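Local structure of putative cytochrome P450 hydroxylase (6GMF) at residues R109-A114 with A353-E358. The protein probably acts as a heme-dependent cytochrome P450 monooxygenase that uses molecular oxygen to oxidise terpenes. Sequence-based numbering, arbitrary orientation.
Sequences RIRDIA and AKVMLE
R111 sends its CG anti to the backbone N (chi1 -166°) and then bends at chi3, which swings the guanidinium across V355 to E358; arginine suits because its long stem and flat head can lie along valine and still reach the glutamate. E358 OE1 lies 2.8 Å from R111 NH2, which meets its syn lone pair, and 2.9 Å from R111 NH1, which comes from above the carboxylate plane. The oxygen sits in the guanidinium plane, although the two flat groups are turned 42° apart. Branched V355 packs CG1 3.5 Å from R111 CA, and both methyls lie over the same guanidinium face, CG1 at its centre and CG2 nearer NH2. Small A114 admits M356, its CB 3.7 Å from M356 CE, and the axes of 109-114 and 353-358 come within 9.0 Å at 38°. These are the D and L helices of the P450 four-helix bundle, running roughly parallel; M137 of the E helix touches I110 and M356. An alanine in place of R111 would probably leave E358 without its cationic mate and uncover the valine methyls. K354 NZ comes within 4.1 Å of R111 NH2, but E107 pairs with both, so E107 and E358 probably offset the like charges at the partly exposed margin of an otherwise buried apolar contact.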
loop_
_atom_site.group_PDB
_atom_site.type_symbol
_atom_site.label_atom_id
_atom_site.label_comp_id
_atom_site.label_asym_id
_atom_site.label_seq_id
_atom_site.Cartn_x
_atom_site.Cartn_y
_atom_site.Cartn_z
ATOM N N ARG A 109 13.159 12.051 -11.596
ATOM C CA ARG A 109 12.330 11.349 -12.599
ATOM C C ARG A 109 10.871 11.318 -12.134
ATOM O O ARG A 109 10.005 11.406 -12.940
ATOM C CB ARG A 109 12.846 9.928 -12.795
ATOM C CG ARG A 109 12.036 9.125 -13.796
ATOM C CD ARG A 109 11.851 9.813 -15.127
ATOM N NE ARG A 109 10.938 9.027 -15.938
ATOM C CZ ARG A 109 10.089 9.520 -16.811
ATOM N NH1 ARG A 109 10.049 10.818 -17.043
ATOM N NH2 ARG A 109 9.266 8.719 -17.446
ATOM N N ILE A 110 10.655 11.115 -10.852
ATOM C CA ILE A 110 9.284 11.100 -10.303
ATOM C C ILE A 110 8.630 12.473 -10.524
ATOM O O ILE A 110 7.453 12.542 -10.858
ATOM C CB ILE A 110 9.291 10.636 -8.833
ATOM C CG1 ILE A 110 9.642 9.146 -8.734
ATOM C CG2 ILE A 110 7.955 10.946 -8.164
ATOM C CD1 ILE A 110 9.948 8.644 -7.353
ATOM N N ARG A 111 9.380 13.576 -10.335
ATOM C CA ARG A 111 8.851 14.919 -10.545
ATOM C C ARG A 111 8.465 15.077 -12.026
ATOM O O ARG A 111 7.441 15.619 -12.353
ATOM C CB ARG A 111 9.896 15.937 -10.053
ATOM C CG ARG A 111 9.388 17.357 -9.898
ATOM C CD ARG A 111 10.320 18.220 -9.062
ATOM N NE ARG A 111 10.515 17.708 -7.709
ATOM C CZ ARG A 111 9.655 17.855 -6.698
ATOM N NH1 ARG A 111 8.521 18.508 -6.875
ATOM N NH2 ARG A 111 9.933 17.340 -5.516
ATOM N N ASP A 112 9.292 14.539 -12.903
ATOM C CA ASP A 112 9.015 14.643 -14.349
ATOM C C ASP A 112 7.737 13.873 -14.669
ATOM O O ASP A 112 6.978 14.327 -15.450
ATOM C CB ASP A 112 10.206 14.156 -15.174
ATOM C CG ASP A 112 11.299 15.192 -15.336
ATOM O OD1 ASP A 112 11.065 16.336 -15.009
ATOM O OD2 ASP A 112 12.360 14.817 -15.784
ATOM N N ILE A 113 7.582 12.706 -14.080
ATOM C CA ILE A 113 6.368 11.893 -14.326
ATOM C C ILE A 113 5.169 12.675 -13.796
ATOM O O ILE A 113 4.194 12.743 -14.461
ATOM C CB ILE A 113 6.528 10.524 -13.657
ATOM C CG1 ILE A 113 7.615 9.718 -14.353
ATOM C CG2 ILE A 113 5.222 9.766 -13.641
ATOM C CD1 ILE A 113 7.993 8.465 -13.634
ATOM N N ALA A 114 5.301 13.264 -12.620
ATOM C CA ALA A 114 4.185 14.032 -12.047
ATOM C C ALA A 114 3.792 15.165 -12.999
ATOM O O ALA A 114 2.639 15.354 -13.235
ATOM C CB ALA A 114 4.551 14.533 -10.676
ATOM N N ALA A 353 4.080 10.199 -3.183
ATOM C CA ALA A 353 2.942 10.964 -2.730
ATOM C C ALA A 353 3.354 12.439 -2.571
ATOM O O ALA A 353 2.590 13.352 -2.975
ATOM C CB ALA A 353 2.367 10.391 -1.449
ATOM N N LYS A 354 4.496 12.660 -1.921
ATOM C CA LYS A 354 4.965 14.083 -1.754
ATOM C C LYS A 354 5.070 14.746 -3.124
ATOM O O LYS A 354 4.539 15.868 -3.348
ATOM C CB LYS A 354 6.304 14.122 -1.051
ATOM C CG LYS A 354 6.901 15.523 -0.889
ATOM C CD LYS A 354 8.370 15.509 -0.605
ATOM C CE LYS A 354 9.157 15.392 -1.891
ATOM N NZ LYS A 354 10.567 15.839 -1.754
ATOM N N VAL A 355 5.768 14.074 -4.037
ATOM C CA VAL A 355 6.028 14.737 -5.314
ATOM C C VAL A 355 4.716 14.954 -6.072
ATOM O O VAL A 355 4.448 16.031 -6.551
ATOM C CB VAL A 355 7.084 14.009 -6.151
ATOM C CG1 VAL A 355 7.127 14.584 -7.571
ATOM C CG2 VAL A 355 8.460 14.068 -5.510
ATOM N N MET A 356 3.832 13.936 -6.132
ATOM C CA MET A 356 2.626 14.076 -6.911
ATOM C C MET A 356 1.748 15.176 -6.306
ATOM O O MET A 356 1.175 15.989 -7.030
ATOM C CB MET A 356 1.829 12.768 -6.972
ATOM C CG MET A 356 0.751 12.736 -7.997
ATOM S SD MET A 356 1.397 12.822 -9.678
ATOM C CE MET A 356 0.904 14.472 -10.160
ATOM N N LEU A 357 1.640 15.215 -4.978
ATOM C CA LEU A 357 0.796 16.227 -4.359
ATOM C C LEU A 357 1.451 17.615 -4.529
ATOM O O LEU A 357 0.736 18.599 -4.771
ATOM C CB LEU A 357 0.562 15.877 -2.891
ATOM C CG LEU A 357 -0.379 14.694 -2.665
ATOM C CD1 LEU A 357 -0.348 14.326 -1.219
ATOM C CD2 LEU A 357 -1.810 14.994 -3.118
ATOM N N GLU A 358 2.781 17.706 -4.458
ATOM C CA GLU A 358 3.474 19.013 -4.683
ATOM C C GLU A 358 3.120 19.555 -6.076
ATOM O O GLU A 358 2.816 20.745 -6.251
ATOM C CB GLU A 358 4.995 18.902 -4.599
ATOM C CG GLU A 358 5.561 18.966 -3.208
ATOM C CD GLU A 358 7.049 18.637 -3.161
ATOM O OE1 GLU A 358 7.588 18.045 -4.148
ATOM O OE2 GLU A 358 7.685 18.945 -2.148
#